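Local coordinates for PbSGBP-B lipoprotein (Prevotella bryantii B14, PDB 6D2Y) that probably binds polysaccharide at the bacterial cell surface, as a lipoprotein of a polysaccharide utilization locus that carries a bound magnesium ion, at residues A84-S89 with L96-P101; K72-I77 with M112-A117; F224-P229 with K450-R455; R245-D250 with N257-G262. All blocks are in the same frame, centred on the assembly; numbering follows the deposited sequence.

Interaction 1 (A84-S89 with L96-P101)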
loop_
_atom_site.group_PDB
_atom_site.type_symbol
_atom_site.label_atom_id
_atom_site.label_comp_id
_atom_site.label_asym_id
_atom_site.label_seq_id
_atom_site.Cartn_x
_atom_site.Cartn_y
_atom_site.Cartn_z
ATOM N N ALA A 84 -26.823 18.873 -14.897
ATOM C CA ALA A 84 -27.062 19.411 -13.570
ATOM C C ALA A 84 -28.559 19.502 -13.298
ATOM O O ALA A 84 -29.389 19.430 -14.209
ATOM C CB ALA A 84 -26.416 20.789 -13.421
ATOM N N VAL A 85 -28.898 19.660 -12.022
ATOM C CA VAL A 85 -30.281 19.798 -11.583
ATOM C C VAL A 85 -30.532 21.265 -11.264
ATOM O O VAL A 85 -29.868 21.844 -10.395
ATOM C CB VAL A 85 -30.575 18.907 -10.365
ATOM C CG1 VAL A 85 -32.007 19.109 -9.896
ATOM C CG2 VAL A 85 -30.317 17.447 -10.705
ATOM N N LEU A 86 -31.492 21.866 -11.960
ATOM C CA LEU A 86 -31.818 23.277 -11.802
ATOM C C LEU A 86 -33.058 23.412 -10.928
ATOM O O LEU A 86 -34.105 22.837 -11.237
ATOM C CB LEU A 86 -32.058 23.938 -13.159
ATOM C CG LEU A 86 -30.890 24.586 -13.906
ATOM C CD1 LEU A 86 -29.639 23.718 -13.860
ATOM C CD2 LEU A 86 -31.293 24.865 -15.348
ATOM N N ASN A 87 -32.941 24.172 -9.844
ATOM C CA ASN A 87 -34.086 24.533 -9.016
ATOM C C ASN A 87 -34.552 25.913 -9.468
ATOM O O ASN A 87 -33.847 26.909 -9.274
ATOM C CB ASN A 87 -33.730 24.519 -7.529
ATOM C CG ASN A 87 -34.938 24.744 -6.631
ATOM O OD1 ASN A 87 -36.005 25.165 -7.081
ATOM N ND2 ASN A 87 -34.774 24.443 -5.352
ATOM N N THR A 88 -35.740 25.958 -10.079
ATOM C CA THR A 88 -36.297 27.210 -10.579
ATOM C C THR A 88 -36.360 28.281 -9.497
ATOM O O THR A 88 -36.229 29.474 -9.794
ATOM C CB THR A 88 -37.693 26.949 -11.159
ATOM O OG1 THR A 88 -37.588 26.071 -12.289
ATOM C CG2 THR A 88 -38.362 28.245 -11.602
ATOM N N SER A 89 -36.525 27.872 -8.236
ATOM C CA SER A 89 -36.735 28.825 -7.153
ATOM C C SER A 89 -35.512 29.687 -6.867
ATOM O O SER A 89 -35.646 30.734 -6.226
ATOM C CB SER A 89 -37.151 28.081 -5.884
ATOM O OG SER A 89 -36.030 27.826 -5.055
ATOM N N LEU A 96 -27.930 32.663 -11.122
ATOM C CA LEU A 96 -28.351 31.269 -11.141
ATOM C C LEU A 96 -27.400 30.484 -10.251
ATOM O O LEU A 96 -26.179 30.547 -10.436
ATOM C CB LEU A 96 -28.356 30.696 -12.566
ATOM C CG LEU A 96 -28.908 29.284 -12.801
ATOM C CD1 LEU A 96 -29.380 29.145 -14.235
ATOM C CD2 LEU A 96 -27.888 28.198 -12.497
ATOM N N ILE A 97 -27.958 29.749 -9.293
ATOM C CA ILE A 97 -27.185 28.949 -8.350
ATOM C C ILE A 97 -27.434 27.482 -8.672
ATOM O O ILE A 97 -28.576 27.009 -8.613
ATOM C CB ILE A 97 -27.544 29.284 -6.894
ATOM C CG1 ILE A 97 -27.193 30.739 -6.588
ATOM C CG2 ILE A 97 -26.822 28.348 -5.931
ATOM C CD1 ILE A 97 -27.617 31.198 -5.207
ATOM N N VAL A 98 -26.369 26.771 -9.035
ATOM C CA VAL A 98 -26.433 25.365 -9.409
ATOM C C VAL A 98 -25.224 24.652 -8.817
ATOM O O VAL A 98 -24.156 25.242 -8.637
ATOM C CB VAL A 98 -26.490 25.191 -10.947
ATOM C CG1 VAL A 98 -25.210 25.700 -11.603
ATOM C CG2 VAL A 98 -26.756 23.739 -11.333
ATOM N N SER A 99 -25.403 23.376 -8.497
ATOM C CA SER A 99 -24.327 22.552 -7.963
ATOM C C SER A 99 -23.772 21.649 -9.057
ATOM O O SER A 99 -24.527 21.088 -9.859
ATOM C CB SER A 99 -24.810 21.712 -6.779
ATOM O OG SER A 99 -25.733 22.438 -5.987
ATOM N N VAL A 100 -22.452 21.518 -9.085
ATOM C CA VAL A 100 -21.792 20.658 -10.075
ATOM C C VAL A 100 -22.184 19.208 -9.812
ATOM O O VAL A 100 -22.171 18.770 -8.648
ATOM C CB VAL A 100 -20.276 20.840 -10.009
ATOM C CG1 VAL A 100 -19.592 20.114 -11.158
ATOM C CG2 VAL A 100 -19.916 22.321 -10.030
ATOM N N PRO A 101 -22.551 18.438 -10.837
ATOM C CA PRO A 101 -22.908 17.033 -10.615
ATOM C C PRO A 101 -21.764 16.253 -9.983
ATOM O O PRO A 101 -20.593 16.629 -10.068
ATOM C CB PRO A 101 -23.222 16.519 -12.025
ATOM C CG PRO A 101 -23.621 17.735 -12.784
ATOM C CD PRO A 101 -22.778 18.851 -12.233
HETATM O O HOH W 1 -26.610 19.535 -9.931
#

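Interaction 2 (K72-I77 with M112-A117)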
loop_
_atom_site.group_PDB
_atom_site.type_symbol
_atom_site.label_atom_id
_atom_site.label_comp_id
_atom_site.label_asym_id
_atom_site.label_seq_id
_atom_site.Cartn_x
_atom_site.Cartn_y
_atom_site.Cartn_z
ATOM N N LYS A 72 -32.763 33.235 -16.875
ATOM C CA LYS A 72 -33.941 32.380 -16.834
ATOM C C LYS A 72 -34.342 31.862 -18.210
ATOM O O LYS A 72 -35.342 31.144 -18.317
ATOM C CB LYS A 72 -35.099 33.126 -16.169
ATOM C CG LYS A 72 -34.896 33.293 -14.668
ATOM C CD LYS A 72 -35.683 34.461 -14.096
ATOM C CE LYS A 72 -37.143 34.100 -13.885
ATOM N NZ LYS A 72 -37.980 34.448 -15.065
ATOM N N SER A 73 -33.588 32.204 -19.257
ATOM C CA SER A 73 -33.698 31.517 -20.538
ATOM C C SER A 73 -33.013 30.158 -20.526
ATOM O O SER A 73 -33.171 29.390 -21.482
ATOM C CB SER A 73 -33.099 32.375 -21.654
ATOM O OG SER A 73 -34.072 33.241 -22.210
ATOM N N ILE A 74 -32.262 29.852 -19.473
ATOM C CA ILE A 74 -31.559 28.581 -19.347
ATOM C C ILE A 74 -32.553 27.509 -18.923
ATOM O O ILE A 74 -33.136 27.587 -17.837
ATOM C CB ILE A 74 -30.419 28.690 -18.329
ATOM C CG1 ILE A 74 -29.511 29.863 -18.685
ATOM C CG2 ILE A 74 -29.635 27.388 -18.277
ATOM C CD1 ILE A 74 -28.618 30.271 -17.561
ATOM N N LYS A 75 -32.738 26.500 -19.770
ATOM C CA LYS A 75 -33.572 25.362 -19.404
ATOM C C LYS A 75 -32.756 24.228 -18.801
ATOM O O LYS A 75 -33.202 23.585 -17.845
ATOM C CB LYS A 75 -34.348 24.862 -20.625
ATOM C CG LYS A 75 -35.594 25.673 -20.914
ATOM C CD LYS A 75 -36.230 26.158 -19.620
ATOM C CE LYS A 75 -37.255 27.243 -19.876
ATOM N NZ LYS A 75 -36.959 28.423 -19.022
ATOM N N GLY A 76 -31.565 23.976 -19.337
ATOM C CA GLY A 76 -30.702 22.946 -18.801
ATOM C C GLY A 76 -29.264 23.420 -18.763
ATOM O O GLY A 76 -28.859 24.319 -19.504
ATOM N N ILE A 77 -28.494 22.798 -17.872
ATOM C CA ILE A 77 -27.063 23.039 -17.749
ATOM C C ILE A 77 -26.367 21.688 -17.682
ATOM O O ILE A 77 -26.745 20.833 -16.874
ATOM C CB ILE A 77 -26.729 23.876 -16.497
ATOM C CG1 ILE A 77 -27.210 25.319 -16.658
ATOM C CG2 ILE A 77 -25.238 23.847 -16.212
ATOM C CD1 ILE A 77 -26.852 26.225 -15.491
HETATM N N MSE A 112 -19.148 24.390 -19.579
HETATM C CA MSE A 112 -20.492 24.218 -19.034
HETATM C C MSE A 112 -21.479 24.660 -20.109
HETATM O O MSE A 112 -21.466 25.816 -20.528
HETATM C CB MSE A 112 -20.678 25.034 -17.752
HETATM C CG MSE A 112 -22.091 25.570 -17.514
HETATM SE SE MSE A 112 -22.288 26.429 -15.762
HETATM C CE MSE A 112 -21.764 28.211 -16.251
ATOM N N TYR A 113 -22.315 23.739 -20.569
ATOM C CA TYR A 113 -23.218 24.006 -21.679
ATOM C C TYR A 113 -24.553 24.502 -21.141
ATOM O O TYR A 113 -25.194 23.824 -20.335
ATOM C CB TYR A 113 -23.408 22.757 -22.537
ATOM C CG TYR A 113 -22.113 22.183 -23.062
ATOM C CD1 TYR A 113 -21.570 22.612 -24.265
ATOM C CD2 TYR A 113 -21.426 21.213 -22.345
ATOM C CE1 TYR A 113 -20.381 22.089 -24.744
ATOM C CE2 TYR A 113 -20.238 20.686 -22.814
ATOM C CZ TYR A 113 -19.721 21.127 -24.014
ATOM O OH TYR A 113 -18.539 20.606 -24.490
HETATM N N MSE A 114 -24.966 25.681 -21.585
HETATM C CA MSE A 114 -26.283 26.190 -21.238
HETATM C C MSE A 114 -27.238 25.948 -22.391
HETATM O O MSE A 114 -26.945 26.325 -23.530
HETATM C CB MSE A 114 -26.215 27.672 -20.905
HETATM C CG MSE A 114 -24.983 28.051 -20.123
HETATM SE SE MSE A 114 -24.741 29.972 -20.072
HETATM C CE MSE A 114 -25.374 30.207 -18.288
ATOM N N ILE A 115 -28.374 25.311 -22.103
ATOM C CA ILE A 115 -29.355 24.954 -23.122
ATOM C C ILE A 115 -30.620 25.773 -22.905
ATOM O O ILE A 115 -31.206 25.762 -21.814
ATOM C CB ILE A 115 -29.685 23.452 -23.134
ATOM C CG1 ILE A 115 -28.437 22.582 -23.326
ATOM C CG2 ILE A 115 -30.668 23.160 -24.248
ATOM C CD1 ILE A 115 -28.672 21.123 -22.998
ATOM N N THR A 116 -31.050 26.463 -23.955
ATOM C CA THR A 116 -32.258 27.263 -23.914
ATOM C C THR A 116 -33.481 26.391 -24.191
ATOM O O THR A 116 -33.388 25.176 -24.396
ATOM C CB THR A 116 -32.155 28.401 -24.920
ATOM O OG1 THR A 116 -32.062 27.853 -26.241
ATOM C CG2 THR A 116 -30.906 29.219 -24.637
ATOM N N ALA A 117 -34.653 27.030 -24.195
ATOM C CA ALA A 117 -35.893 26.311 -24.466
ATOM C C ALA A 117 -35.915 25.745 -25.880
ATOM O O ALA A 117 -36.489 24.673 -26.111
ATOM C CB ALA A 117 -37.088 27.235 -24.239
#

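Interaction 3 (F224-P229 with K450-R455). With MG (magnesium ion), chain B.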
loop_
_atom_site.group_PDB
_atom_site.type_symbol
_atom_site.label_atom_id
_atom_site.label_comp_id
_atom_site.label_asym_id
_atom_site.label_seq_id
_atom_site.Cartn_x
_atom_site.Cartn_y
_atom_site.Cartn_z
ATOM N N PHE A 224 16.462 -8.166 4.087
ATOM C CA PHE A 224 16.765 -9.540 3.679
ATOM C C PHE A 224 16.369 -9.700 2.215
ATOM O O PHE A 224 15.181 -9.809 1.904
ATOM C CB PHE A 224 16.027 -10.567 4.531
ATOM C CG PHE A 224 16.224 -10.409 6.010
ATOM C CD1 PHE A 224 15.399 -9.581 6.749
ATOM C CD2 PHE A 224 17.205 -11.129 6.668
ATOM C CE1 PHE A 224 15.569 -9.449 8.114
ATOM C CE2 PHE A 224 17.380 -11.005 8.031
ATOM C CZ PHE A 224 16.561 -10.164 8.756
ATOM N N ASP A 225 17.353 -9.712 1.321
ATOM C CA ASP A 225 17.154 -10.244 -0.021
ATOM C C ASP A 225 17.813 -11.606 -0.185
ATOM O O ASP A 225 17.680 -12.227 -1.244
ATOM C CB ASP A 225 17.672 -9.260 -1.081
ATOM C CG ASP A 225 19.187 -9.217 -1.165
ATOM O OD1 ASP A 225 19.864 -9.611 -0.193
ATOM O OD2 ASP A 225 19.704 -8.762 -2.207
ATOM N N PHE A 226 18.522 -12.068 0.848
ATOM C CA PHE A 226 19.129 -13.394 0.932
ATOM C C PHE A 226 20.197 -13.619 -0.128
ATOM O O PHE A 226 20.572 -14.763 -0.399
ATOM C CB PHE A 226 18.061 -14.492 0.870
ATOM C CG PHE A 226 16.987 -14.332 1.905
ATOM C CD1 PHE A 226 17.226 -14.676 3.223
ATOM C CD2 PHE A 226 15.747 -13.814 1.568
ATOM C CE1 PHE A 226 16.247 -14.520 4.184
ATOM C CE2 PHE A 226 14.763 -13.654 2.528
ATOM C CZ PHE A 226 15.019 -14.005 3.839
ATOM N N ASP A 227 20.717 -12.541 -0.714
ATOM C CA ASP A 227 21.725 -12.653 -1.759
ATOM C C ASP A 227 22.865 -11.667 -1.540
ATOM O O ASP A 227 24.039 -12.025 -1.680
ATOM C CB ASP A 227 21.091 -12.424 -3.134
ATOM C CG ASP A 227 20.012 -13.441 -3.458
ATOM O OD1 ASP A 227 20.294 -14.656 -3.385
ATOM O OD2 ASP A 227 18.879 -13.025 -3.786
ATOM N N THR A 228 22.532 -10.423 -1.193
ATOM C CA THR A 228 23.522 -9.353 -1.106
ATOM C C THR A 228 24.018 -9.203 0.329
ATOM O O THR A 228 23.202 -9.168 1.257
ATOM C CB THR A 228 22.930 -8.032 -1.582
ATOM O OG1 THR A 228 22.062 -8.272 -2.698
ATOM C CG2 THR A 228 24.030 -7.065 -1.996
ATOM N N PRO A 229 25.329 -9.112 0.550
ATOM C CA PRO A 229 25.830 -8.915 1.916
ATOM C C PRO A 229 25.455 -7.540 2.445
ATOM O O PRO A 229 25.547 -6.534 1.738
ATOM C CB PRO A 229 27.348 -9.064 1.762
ATOM C CG PRO A 229 27.616 -8.734 0.334
ATOM C CD PRO A 229 26.423 -9.233 -0.430
ATOM N N LYS A 450 6.936 -18.677 0.182
ATOM C CA LYS A 450 8.273 -18.243 -0.178
ATOM C C LYS A 450 8.339 -16.727 -0.088
ATOM O O LYS A 450 7.476 -16.031 -0.625
ATOM C CB LYS A 450 8.643 -18.738 -1.574
ATOM C CG LYS A 450 8.550 -20.250 -1.690
ATOM C CD LYS A 450 8.986 -20.759 -3.053
ATOM C CE LYS A 450 8.921 -22.279 -3.098
ATOM N NZ LYS A 450 9.207 -22.804 -4.460
ATOM N N ILE A 451 9.349 -16.223 0.609
ATOM C CA ILE A 451 9.476 -14.801 0.886
ATOM C C ILE A 451 10.842 -14.338 0.409
ATOM O O ILE A 451 11.844 -15.041 0.580
ATOM C CB ILE A 451 9.280 -14.508 2.391
ATOM C CG1 ILE A 451 7.831 -14.775 2.791
ATOM C CG2 ILE A 451 9.674 -13.080 2.731
ATOM C CD1 ILE A 451 7.594 -14.793 4.287
ATOM N N ASP A 452 10.878 -13.161 -0.209
ATOM C CA ASP A 452 12.141 -12.532 -0.550
ATOM C C ASP A 452 11.946 -11.021 -0.512
ATOM O O ASP A 452 10.821 -10.519 -0.572
ATOM C CB ASP A 452 12.648 -13.022 -1.919
ATOM C CG ASP A 452 14.005 -12.452 -2.281
ATOM O OD1 ASP A 452 14.220 -12.121 -3.466
ATOM O OD2 ASP A 452 14.852 -12.324 -1.375
ATOM N N ASN A 453 13.056 -10.302 -0.363
ATOM C CA ASN A 453 13.065 -8.842 -0.413
ATOM C C ASN A 453 12.285 -8.215 0.748
ATOM O O ASN A 453 11.472 -7.307 0.562
ATOM C CB ASN A 453 12.565 -8.327 -1.762
ATOM C CG ASN A 453 13.378 -8.873 -2.930
ATOM O OD1 ASN A 453 14.598 -9.032 -2.834
ATOM N ND2 ASN A 453 12.711 -9.137 -4.045
ATOM N N ILE A 454 12.580 -8.677 1.960
ATOM C CA ILE A 454 12.051 -8.044 3.163
ATOM C C ILE A 454 12.743 -6.700 3.347
ATOM O O ILE A 454 13.965 -6.635 3.513
ATOM C CB ILE A 454 12.256 -8.945 4.388
ATOM C CG1 ILE A 454 11.711 -10.352 4.126
ATOM C CG2 ILE A 454 11.603 -8.326 5.618
ATOM C CD1 ILE A 454 12.212 -11.387 5.115
ATOM N N ARG A 455 11.965 -5.619 3.329
ATOM C CA ARG A 455 12.515 -4.271 3.390
ATOM C C ARG A 455 11.556 -3.364 4.150
ATOM O O ARG A 455 10.386 -3.695 4.361
ATOM C CB ARG A 455 12.772 -3.710 1.984
ATOM C CG ARG A 455 11.525 -3.652 1.104
ATOM C CD ARG A 455 11.864 -3.303 -0.339
ATOM N NE ARG A 455 10.677 -3.226 -1.190
ATOM C CZ ARG A 455 10.179 -4.250 -1.878
ATOM N NH1 ARG A 455 10.756 -5.442 -1.818
ATOM N NH2 ARG A 455 9.097 -4.087 -2.626
HETATM MG MG MG B . 16.498 -12.850 -3.253
HETATM O O HOH W 2 16.422 -10.922 -3.836
#

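Interaction 4 (R245-D250 with N257-G262). With MG (magnesium ion), chain B.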
loop_
_atom_site.group_PDB
_atom_site.type_symbol
_atom_site.label_atom_id
_atom_site.label_comp_id
_atom_site.label_asym_id
_atom_site.label_seq_id
_atom_site.Cartn_x
_atom_site.Cartn_y
_atom_site.Cartn_z
ATOM N N ARG A 245 15.182 -21.913 8.691
ATOM C CA ARG A 245 14.260 -22.080 7.582
ATOM C C ARG A 245 15.023 -22.275 6.279
ATOM O O ARG A 245 16.200 -21.922 6.156
ATOM C CB ARG A 245 13.317 -20.878 7.470
ATOM C CG ARG A 245 12.363 -20.732 8.645
ATOM C CD ARG A 245 11.065 -21.499 8.423
ATOM N NE ARG A 245 11.249 -22.948 8.490
ATOM C CZ ARG A 245 11.317 -23.642 9.622
ATOM N NH1 ARG A 245 11.217 -23.024 10.792
ATOM N NH2 ARG A 245 11.482 -24.957 9.583
ATOM N N ILE A 246 14.328 -22.859 5.303
ATOM C CA ILE A 246 14.909 -23.074 3.985
ATOM C C ILE A 246 15.237 -21.734 3.345
ATOM O O ILE A 246 14.412 -20.812 3.332
ATOM C CB ILE A 246 13.944 -23.886 3.109
ATOM C CG1 ILE A 246 13.712 -25.275 3.710
ATOM C CG2 ILE A 246 14.470 -23.987 1.688
ATOM C CD1 ILE A 246 12.807 -26.155 2.875
ATOM N N ILE A 247 16.453 -21.618 2.818
ATOM C CA ILE A 247 16.883 -20.453 2.051
ATOM C C ILE A 247 17.629 -20.992 0.837
ATOM O O ILE A 247 18.735 -21.527 0.974
ATOM C CB ILE A 247 17.775 -19.498 2.860
ATOM C CG1 ILE A 247 17.111 -19.131 4.193
ATOM C CG2 ILE A 247 18.082 -18.246 2.053
ATOM C CD1 ILE A 247 17.650 -17.864 4.832
ATOM N N GLN A 248 17.026 -20.869 -0.341
ATOM C CA GLN A 248 17.575 -21.488 -1.540
ATOM C C GLN A 248 17.104 -20.707 -2.757
ATOM O O GLN A 248 16.292 -19.784 -2.655
ATOM C CB GLN A 248 17.152 -22.953 -1.650
ATOM C CG GLN A 248 15.648 -23.127 -1.817
ATOM C CD GLN A 248 15.199 -24.559 -1.627
ATOM O OE1 GLN A 248 15.974 -25.412 -1.198
ATOM N NE2 GLN A 248 13.940 -24.830 -1.945
ATOM N N SER A 249 17.622 -21.103 -3.916
ATOM C CA SER A 249 17.228 -20.520 -5.189
ATOM C C SER A 249 17.091 -21.625 -6.222
ATOM O O SER A 249 17.885 -22.572 -6.236
ATOM C CB SER A 249 18.246 -19.478 -5.671
ATOM O OG SER A 249 19.442 -20.102 -6.100
ATOM N N ASP A 250 16.086 -21.499 -7.081
ATOM C CA ASP A 250 15.847 -22.469 -8.143
ATOM C C ASP A 250 15.008 -21.786 -9.226
ATOM O O ASP A 250 15.026 -20.560 -9.352
ATOM C CB ASP A 250 15.200 -23.741 -7.569
ATOM C CG ASP A 250 13.971 -23.451 -6.724
ATOM O OD1 ASP A 250 13.179 -22.558 -7.089
ATOM O OD2 ASP A 250 13.798 -24.117 -5.682
ATOM N N ASN A 257 18.226 -16.161 -4.040
ATOM C CA ASN A 257 17.682 -16.958 -2.954
ATOM C C ASN A 257 16.374 -16.374 -2.442
ATOM O O ASN A 257 16.145 -15.162 -2.478
ATOM C CB ASN A 257 18.680 -17.050 -1.798
ATOM C CG ASN A 257 19.880 -17.907 -2.130
ATOM O OD1 ASN A 257 19.768 -18.901 -2.844
ATOM N ND2 ASN A 257 21.041 -17.522 -1.616
ATOM N N TYR A 258 15.511 -17.262 -1.963
ATOM C CA TYR A 258 14.307 -16.890 -1.244
ATOM C C TYR A 258 14.271 -17.658 0.067
ATOM O O TYR A 258 14.968 -18.659 0.245
ATOM C CB TYR A 258 13.039 -17.182 -2.060
ATOM C CG TYR A 258 12.899 -18.637 -2.455
ATOM C CD1 TYR A 258 13.324 -19.081 -3.702
ATOM C CD2 TYR A 258 12.356 -19.569 -1.579
ATOM C CE1 TYR A 258 13.205 -20.412 -4.064
ATOM C CE2 TYR A 258 12.241 -20.899 -1.930
ATOM C CZ TYR A 258 12.663 -21.314 -3.174
ATOM O OH TYR A 258 12.540 -22.639 -3.524
HETATM N N MSE A 259 13.436 -17.187 0.981
HETATM C CA MSE A 259 13.223 -17.880 2.242
HETATM C C MSE A 259 11.841 -18.516 2.224
HETATM O O MSE A 259 10.876 -17.894 1.784
HETATM C CB MSE A 259 13.396 -16.908 3.411
HETATM C CG MSE A 259 13.367 -17.519 4.801
HETATM SE SE MSE A 259 11.581 -17.866 5.486
HETATM C CE MSE A 259 11.042 -16.032 5.816
ATOM N N GLN A 260 11.746 -19.762 2.680
ATOM C CA GLN A 260 10.524 -20.544 2.551
ATOM C C GLN A 260 10.009 -20.950 3.924
ATOM O O GLN A 260 10.755 -21.513 4.733
ATOM C CB GLN A 260 10.752 -21.789 1.692
ATOM C CG GLN A 260 9.530 -22.692 1.587
ATOM C CD GLN A 260 9.793 -23.928 0.753
ATOM O OE1 GLN A 260 10.203 -23.842 -0.405
ATOM N NE2 GLN A 260 9.534 -25.091 1.334
ATOM N N ILE A 261 8.734 -20.666 4.174
ATOM C CA ILE A 261 8.033 -21.115 5.370
ATOM C C ILE A 261 7.111 -22.259 4.973
ATOM O O ILE A 261 6.342 -22.141 4.010
ATOM C CB ILE A 261 7.243 -19.965 6.019
ATOM C CG1 ILE A 261 8.176 -18.816 6.405
ATOM C CG2 ILE A 261 6.466 -20.458 7.227
ATOM C CD1 ILE A 261 7.448 -17.614 6.971
ATOM N N GLY A 262 7.187 -23.365 5.707
ATOM C CA GLY A 262 6.436 -24.551 5.356
ATOM C C GLY A 262 7.100 -25.330 4.235
ATOM O O GLY A 262 8.112 -24.929 3.659
HETATM MG MG MG B . 16.498 -12.850 -3.253
HETATM O O HOH W 3 11.719 -23.656 5.712
HETATM O O HOH W 2 16.422 -10.922 -3.836
#

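Interaction 1 (A84-S89 with L96-P101)
Ala84 and Leu86 pack against Val98 in a small apolar surface contact. It lies where the loop after strand 82-83 runs beside the end of strand 95-99. No direct hydrogen bond joins the two segments.

One methyl group, Val98 CG2, does most of the touching. It meets Ala84 CB at 3.6 Å and Leu86 CD1 at 3.8 Å. The carbonyl oxygen of Val85 also rests near it, with O to Val98 CG2 at 3.8 Å. The chi1 of Val98 (64°) turns CG2 opposite the backbone N and so toward the loop. Leu86 starts beside the strand rather than facing it. Its chi1 of -91°, off a staggered value, carries CD1 across to the valine at a slant. The Pro101 ring meets the other end of the loop, with CG 3.9 Å from Ala84 CA.

A water supplies the polar link. It accepts from Val85 N at 3.1 Å and donates to Ser99 O at 2.6 Å. The two backbones are thus bridged without a direct sheet bond. Further along, the loop is shaped by an Asx turn: Ser89 N donates to Asn87 OD1 at 3.0 Å, from well above the carbonyl plane.

Each segment is tied to a different sheet. Ala84 bonds through its backbone to Ile77 of strand 74-79, while Val98 bonds to Ile64 of strand 63-69. Leu86 and Leu96 both reach Ile77, and Pro101 touches Phe79. The contact lays the loop that follows edge strand 82-83 of one sheet against edge strand 95-99 of the other.

Interaction 2 (K72-I77 with M112-A117)
Gly76 and Ile115 form the central pair of two antiparallel strands, 74-77 and 112-116, whose short axes approach to 4.5 Å.

Backbone hydrogen bonds come first. Ile115 N donates to Gly76 O at 2.8 Å. Ile115 O accepts two bonds, from Lys75 N at 2.7 Å and from Gly76 N at 3.1 Å. Two residues facing one make this a classic beta bulge. The Lys75 donor lies nearly in line with the C=O bond; Gly76 N comes in more bent, tilted 16° from the carbonyl plane. A CA-H...O contact, Ile77 CA to Tyr113 O at 3.3 Å, flanks these bonds.

Ile77 and Met114 share a face; Ile74 and Met112 add apolar contacts to them. Both methionines are selenomethionines. Ile74 CD1 meets Met114 CE at 3.3 Å, tighter than usual for two carbons. Ile77 turns CG2 opposite its backbone N (chi1 -70°) and rests it on Met112 CG at 3.8 Å. At the exposed rim, Lys75 CG lies 3.6 Å from Ala117 CA.

The chemistry is thus split. Main-chain polar atoms hold the strands together and absorb the extra residue, while the selenomethionines pack toward strand 39-45, Met112 on Ile43 and Met114 on Val40.

Interaction 3 (F224-P229 with K450-R455)
Asp225 and Asp452 meet at the magnesium site of the region assigned by family to xyloglucan binding. Asp225 gives its backbone O to the metal at 2.4 Å. Asp452 CG lies opposite its backbone N (chi1 -177°), which carries the carboxylate to the ion; both oxygens bind, OD1 at 2.4 Å from magnesium. Asp227 adds OD2. A water 2.0 Å from the ion donates to Asn453 OD1, and Asn453 ND2 donates to Glu316 OE1, which holds the amide. The backbone oxygens of Ser255 and Asn257 bring the ligands to seven. Asp225 O and Asp452 OD2 are 2.8 Å apart because both bind the ion.

A G1 beta bulge interrupts the pairing: Asn453 and Ile454 both face Phe224. Phe224 N donates to Ile454 O at 3.0 Å, and Ile454 N returns a bond to Phe224 O at 2.8 Å. The chain then leaves the strand in an Asx turn, where Asp225 OD1 accepts from Asp227 N and Thr228 N on the same face of its plane.

Beside the metal site, apolar side chains pack. Ile454 CB sits at the edge of the Phe224 ring, and Ile454 CD1 lies 4.0 Å from Phe226 CZ. Separately, Phe226 turns its ring edge to Asp452 OD2, 3.4 Å from CD2.

Interaction 4 (R245-D250 with N257-G262)
Strands 246-248 and 258-261 run antiparallel as the two arms of a beta hairpin, their short axes 4.8 Å apart and 150° between directions. Gln248 and Tyr258 form a hydrogen-bonded pair: Tyr258 N donates to Gln248 O at 2.7 Å, and Gln248 N to Tyr258 O. Gln260 N donates to Ile246 O further along.

The same two residues carry the main side-chain contact. They lie side by side and point the same way, with the amide nearly upright on the ring (87°). Both have CG between N and the carbonyl carbon, Gln248 with chi1 64°. Gln248 then runs out straight, so NE2 donates to Tyr258 OH at 3.0 Å. That hydroxyl donates a hydrogen bond to Asp250 OD2 at 2.9 Å, from the syn side of the carboxylate and at the ring edge. Gln248 O lies over one ring face, 3.2 Å from CD1 of Tyr258.

On the other face of the hairpin, Ile247 CG1 meets CG of selenomethionine Met259 at 4.1 Å. At the far end a water accepts from Arg245 NE and Ile246 N and donates to Gln260 O. The Arg245 NH1 is held by Ser279 O.

Asn257 O binds magnesium at 2.5 Å, and Asn257 ND2 donates to Phe226 O, so the hairpin is anchored at the metal. The tyrosine hydroxyl acts as both donor and acceptor in a chain from amide to carboxylate. This restrains the ring, and Asp250 is shared between the tyrosine through OD2 and Thr252 OG1 through OD1.

How the interactions relate
Interactions 1 and 2 belong to the N-terminal sheets. They touch each other and share strand 74-79 as a neighbour, with Leu96 packed on Ile74. Interactions 3 and 4 share one sheet, the magnesium ion and a water. Ile451 N meets Met259 O there, and Asp227 OD1 meets Asn257 N. The two pairs lie on opposite sides of the chain's centre, with interaction centres about 58 to 68 Å apart. Interaction 3 is the buried one, and interaction 1 is a surface contact; 2 and 4 are partly buried. Apolar packing with a water bridge marks 1, backbone bonds and a bulge mark 2, metal ligands dominate 3, and side-chain hydrogen bonds from Gln248 through Tyr258 to Asp250 mark 4.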